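PDB 3R6O: 2-hydroxyhepta-2,4-diene-1, 7-dioateisomerase, which probably catalyses an isomerisation of 2-hydroxyhepta-2,4-diene-1,7-dioate as a magnesium-binding member of the fumarylacetoacetate hydrolase (FAH) family. Local coordinates for residues T282-P285 / G286-F290; F132-S135 / P136-S140. One frame throughout, in Å; residues are numbered along the deposited sequence.

Contact 1. Residues T282-P285 / G286-F290; sequences TGTP and GGCGF
Cys288 folds back over the bend at Pro285 and Gly286 and meets Thr284. The bend belongs to the loop that follows strand 279-281 in the FAH-family domain, beside the magnesium site. From CB of Cys288 the side chain heads back toward residues 282-285. Its sulfur sits anti to the carbonyl carbon (chi1 -60°). At the tip, SG lies 4.1 Å from CG2 of Thr284, a loose van der Waals contact. The same SG is 4.0 Å from O of Pro285. No hydrogen bond links 282-285 to 286-290; neighbouring residues hold polar atoms of the bend. His116 ND1 bonds to the Pro285 carbonyl, and Thr115 OG1 takes the N-H of Gly286. Gly287 has a positive phi (91°), a shape in which a side chain would press on the carbonyl O of Gly286. Thr284 places its two branches differently. CG2 faces the sulfur, while OG1, anti to the backbone N, bonds to Ile159 O and Gln250 NE2. The threonine side chain also touches Glu158 and the magnesium ligand Glu160. One step earlier, the backbone N of Gly283 donates a hydrogen bond to OE1 of Glu160.

Contact 2. Residues F132-S135 / P136-S140; sequences FMKS and PTSIS
Ser138 has its hydroxyl between its own backbone N and carbonyl carbon (chi1 66°), which aims OG back at the carbonyl of Ser135. In Ser135, OG is anti to the backbone N (chi1 179°) and lies alongside the start of the 3-10 turn 136-138. Two donors from Ser138 grip the one carbonyl oxygen. Ser138 OG gives a short bond of 2.6 Å to Ser135 O, close to the line of the C=O. Ser138 N lies 2.9 Å from the same Ser135 O but comes from above the carbonyl plane. The second bond closes the turn. Ser135 OG accepts a weak bond from Thr137 N at 3.4 Å. This hydroxyl also bonds to Gln105 of the second subunit, and Thr137 OG1 bonds to Ala273 O of that subunit. The turn therefore faces the dimer partner. Lys134 packs its chain against the Ser138 hydroxyl: CB of Lys134 is 3.8 Å and CE 3.9 Å from OG of Ser138. Its NZ forms a salt bridge with the magnesium ligand Asp189 and a hydrogen bond to Lys214 O. The arrangement is a 3-10 turn linking strands 130-134 and 139-140, with its lysine reaching the metal site of the FAH-type domain.

In the fold
Contact 2 comes first along the chain and closes before contact 1 opens. Their centres are 18 Å apart; their nearest atoms are about 8 Å apart, and they do not touch. Both belong to the FAH-type domain. Contact 2 takes in the last residues of strand 130-134, within this chain an edge strand of the mixed sheet, and the turn after it. Contact 1 follows directly on strand 279-281 of the same sheet, with strand 106-110 between the two. The two regions thus reach different magnesium ligands, contact 1 Glu160 and contact 2 Asp189. Contact 2 also ties the surroundings of the site to the second subunit, whereas no other protein chain of the assembly touches contact 1.

Contact 1. Residues T282-P285 / G286-F290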
ATOM      1  N   THR A 282       1.822 -12.648   8.602  1.00 20.57           N
ATOM      2  CA  THR A 282       0.728 -13.351   9.263  1.00 20.91           C
ATOM      3  C   THR A 282       0.720 -13.236  10.779  1.00 20.96           C
ATOM      4  O   THR A 282      -0.044 -13.927  11.420  1.00 21.37           O
ATOM      5  CB  THR A 282       0.654 -14.818   8.850  1.00 21.48           C
ATOM      6  OG1 THR A 282       1.865 -15.505   9.211  1.00 21.69           O
ATOM      7  CG2 THR A 282       0.386 -14.911   7.328  1.00 21.55           C
ATOM      8  N   GLY A 283       1.550 -12.358  11.351  1.00 20.64           N
ATOM      9  CA  GLY A 283       1.560 -12.172  12.796  1.00 20.76           C
ATOM     10  C   GLY A 283       2.868 -12.580  13.459  1.00 20.87           C
ATOM     11  O   GLY A 283       3.617 -13.341  12.912  1.00 21.00           O
ATOM     12  N   THR A 284       3.117 -12.023  14.639  1.00 20.88           N
ATOM     13  CA  THR A 284       4.283 -12.328  15.454  1.00 21.05           C
ATOM     14  C   THR A 284       3.910 -12.891  16.837  1.00 21.57           C
ATOM     15  O   THR A 284       2.874 -12.528  17.415  1.00 21.72           O
ATOM     16  CB  THR A 284       5.146 -11.043  15.613  1.00 20.67           C
ATOM     17  OG1 THR A 284       6.450 -11.389  16.036  1.00 20.81           O
ATOM     18  CG2 THR A 284       4.502 -10.026  16.568  1.00 20.67           C
ATOM     19  N   PRO A 285       4.723 -13.817  17.368  1.00 21.95           N
ATOM     20  CA  PRO A 285       4.431 -14.284  18.735  1.00 22.52           C
ATOM     21  C   PRO A 285       4.914 -13.279  19.799  1.00 22.47           C
ATOM     22  O   PRO A 285       5.292 -12.180  19.452  1.00 21.99           O
ATOM     23  CB  PRO A 285       5.221 -15.579  18.828  1.00 22.97           C
ATOM     24  CG  PRO A 285       6.346 -15.394  17.897  1.00 22.57           C
ATOM     25  CD  PRO A 285       5.813 -14.592  16.754  1.00 22.01           C
ATOM     26  N   GLY A 286       4.913 -13.665  21.074  1.00 23.05           N
ATOM     27  CA  GLY A 286       5.465 -12.806  22.146  1.00 23.15           C
ATOM     28  C   GLY A 286       6.986 -12.617  22.156  1.00 22.97           C
ATOM     29  O   GLY A 286       7.683 -13.143  21.295  1.00 22.76           O
ATOM     30  N   GLY A 287       7.504 -11.907  23.159  1.00 23.15           N
ATOM     31  CA  GLY A 287       8.942 -11.645  23.285  1.00 23.07           C
ATOM     32  C   GLY A 287       9.452 -10.354  22.623  1.00 22.50           C
ATOM     33  O   GLY A 287      10.641 -10.122  22.537  1.00 22.43           O
ATOM     34  N   CYS A 288       8.540  -9.506  22.170  1.00 22.17           N
ATOM     35  CA  CYS A 288       8.894  -8.194  21.580  1.00 21.73           C
ATOM     36  C   CYS A 288       9.382  -7.239  22.669  1.00 22.04           C
ATOM     37  O   CYS A 288       9.078  -7.426  23.851  1.00 22.57           O
ATOM     38  CB  CYS A 288       7.665  -7.573  20.905  1.00 21.42           C
ATOM     39  SG  CYS A 288       6.894  -8.536  19.549  1.00 21.12           S
ATOM     40  N   GLY A 289      10.110  -6.203  22.254  1.00 21.79           N
ATOM     41  CA  GLY A 289      10.696  -5.210  23.124  1.00 22.10           C
ATOM     42  C   GLY A 289       9.747  -4.537  24.121  1.00 22.51           C
ATOM     43  O   GLY A 289      10.120  -4.309  25.250  1.00 23.05           O
ATOM     44  N   PHE A 290       8.529  -4.240  23.691  1.00 22.34           N
ATOM     45  CA  PHE A 290       7.589  -3.487  24.492  1.00 22.77           C
ATOM     46  C   PHE A 290       7.046  -4.315  25.663  1.00 23.41           C
ATOM     47  O   PHE A 290       6.424  -3.768  26.552  1.00 23.98           O
ATOM     48  CB  PHE A 290       6.425  -2.944  23.620  1.00 22.44           C
ATOM     49  CG  PHE A 290       5.383  -3.965  23.291  1.00 22.36           C
ATOM     50  CD1 PHE A 290       4.228  -4.089  24.076  1.00 22.90           C
ATOM     51  CD2 PHE A 290       5.537  -4.795  22.207  1.00 21.86           C
ATOM     52  CE1 PHE A 290       3.267  -5.030  23.775  1.00 23.19           C
ATOM     53  CE2 PHE A 290       4.602  -5.736  21.905  1.00 21.87           C
ATOM     54  CZ  PHE A 290       3.440  -5.858  22.687  1.00 22.39           C
TER

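Contact 2. Residues F132-S135 / P136-S140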
ATOM      1  N   PHE A 132      -3.175  -4.311   9.415  1.00 20.20           N
ATOM      2  CA  PHE A 132      -2.293  -3.153   9.194  1.00 19.96           C
ATOM      3  C   PHE A 132      -1.779  -3.187   7.798  1.00 19.60           C
ATOM      4  O   PHE A 132      -1.829  -4.243   7.151  1.00 19.51           O
ATOM      5  CB  PHE A 132      -1.064  -3.159  10.111  1.00 19.95           C
ATOM      6  CG  PHE A 132      -1.408  -3.146  11.564  1.00 20.45           C
ATOM      7  CD1 PHE A 132      -2.122  -2.098  12.079  1.00 23.47           C
ATOM      8  CD2 PHE A 132      -1.063  -4.210  12.390  1.00 25.27           C
ATOM      9  CE1 PHE A 132      -2.510  -2.069  13.446  1.00 28.85           C
ATOM     10  CE2 PHE A 132      -1.454  -4.197  13.754  1.00 27.45           C
ATOM     11  CZ  PHE A 132      -2.173  -3.123  14.263  1.00 26.88           C
ATOM     12  N   MET A 133      -1.243  -2.034   7.358  1.00 19.51           N
ATOM     13  CA  MET A 133      -0.574  -1.947   6.079  1.00 19.31           C
ATOM     14  C   MET A 133       0.806  -1.309   6.273  1.00 19.22           C
ATOM     15  O   MET A 133       0.946  -0.276   6.946  1.00 19.36           O
ATOM     16  CB  MET A 133      -1.418  -1.193   5.037  1.00 19.47           C
ATOM     17  CG  MET A 133      -1.481  -1.953   3.670  1.00 23.92           C
ATOM     18  SD  MET A 133      -2.510  -1.186   2.445  1.00 33.56           S
ATOM     19  CE  MET A 133      -3.991  -1.018   3.354  1.00 29.96           C
ATOM     20  N   LYS A 134       1.818  -1.956   5.698  1.00 19.07           N
ATOM     21  CA  LYS A 134       3.166  -1.407   5.554  1.00 19.06           C
ATOM     22  C   LYS A 134       3.414  -0.764   4.184  1.00 19.19           C
ATOM     23  O   LYS A 134       3.093  -1.351   3.182  1.00 19.24           O
ATOM     24  CB  LYS A 134       4.194  -2.537   5.723  1.00 18.99           C
ATOM     25  CG  LYS A 134       4.133  -3.085   7.179  1.00 19.01           C
ATOM     26  CD  LYS A 134       5.247  -4.030   7.456  1.00 19.06           C
ATOM     27  CE  LYS A 134       6.552  -3.392   7.847  1.00 19.14           C
ATOM     28  NZ  LYS A 134       6.598  -2.926   9.309  1.00 19.30           N
ATOM     29  N   SER A 135       4.065   0.393   4.147  1.00 19.35           N
ATOM     30  CA  SER A 135       4.436   0.996   2.874  1.00 19.63           C
ATOM     31  C   SER A 135       5.273   0.011   2.075  1.00 19.67           C
ATOM     32  O   SER A 135       6.183  -0.614   2.652  1.00 19.55           O
ATOM     33  CB  SER A 135       5.258   2.248   3.112  1.00 19.87           C
ATOM     34  OG  SER A 135       5.648   2.824   1.900  1.00 20.28           O
ATOM     35  N   PRO A 136       4.952  -0.169   0.779  1.00 19.94           N
ATOM     36  CA  PRO A 136       5.830  -1.073  -0.009  1.00 20.16           C
ATOM     37  C   PRO A 136       7.289  -0.637  -0.017  1.00 20.40           C
ATOM     38  O   PRO A 136       8.188  -1.468  -0.239  1.00 20.55           O
ATOM     39  CB  PRO A 136       5.242  -1.015  -1.441  1.00 20.61           C
ATOM     40  CG  PRO A 136       3.895  -0.502  -1.297  1.00 20.50           C
ATOM     41  CD  PRO A 136       3.827   0.344  -0.029  1.00 20.19           C
ATOM     42  N   THR A 137       7.566   0.634   0.238  1.00 20.52           N
ATOM     43  CA  THR A 137       8.977   1.079   0.207  1.00 20.85           C
ATOM     44  C   THR A 137       9.714   0.792   1.526  1.00 20.53           C
ATOM     45  O   THR A 137      10.852   1.229   1.698  1.00 20.79           O
ATOM     46  CB  THR A 137       9.107   2.544  -0.148  1.00 21.28           C
ATOM     47  OG1 THR A 137       8.313   3.345   0.729  1.00 21.04           O
ATOM     48  CG2 THR A 137       8.676   2.768  -1.638  1.00 21.86           C
ATOM     49  N   SER A 138       9.025   0.148   2.476  1.00 20.06           N
ATOM     50  CA  SER A 138       9.668  -0.396   3.656  1.00 19.87           C
ATOM     51  C   SER A 138      10.421  -1.712   3.364  1.00 19.99           C
ATOM     52  O   SER A 138      11.267  -2.118   4.175  1.00 20.02           O
ATOM     53  CB  SER A 138       8.689  -0.626   4.806  1.00 19.53           C
ATOM     54  OG  SER A 138       7.714  -1.627   4.531  1.00 19.35           O
ATOM     55  N   ILE A 139      10.068  -2.370   2.245  1.00 20.14           N
ATOM     56  CA  ILE A 139      10.583  -3.690   1.904  1.00 20.35           C
ATOM     57  C   ILE A 139      12.093  -3.621   1.818  1.00 20.77           C
ATOM     58  O   ILE A 139      12.668  -2.621   1.330  1.00 21.08           O
ATOM     59  CB  ILE A 139      10.026  -4.210   0.546  1.00 20.64           C
ATOM     60  CG1 ILE A 139       8.582  -4.672   0.706  1.00 20.30           C
ATOM     61  CG2 ILE A 139      10.967  -5.314  -0.102  1.00 21.19           C
ATOM     62  CD1 ILE A 139       8.373  -5.986   1.527  1.00 20.13           C
ATOM     63  N   SER A 140      12.704  -4.685   2.308  1.00 20.88           N
ATOM     64  CA  SER A 140      14.123  -4.760   2.523  1.00 21.29           C
ATOM     65  C   SER A 140      14.582  -6.196   2.464  1.00 21.64           C
ATOM     66  O   SER A 140      13.777  -7.135   2.549  1.00 21.49           O
ATOM     67  CB  SER A 140      14.469  -4.219   3.909  1.00 21.04           C
ATOM     68  OG  SER A 140      15.724  -3.632   3.821  1.00 22.49           O
TER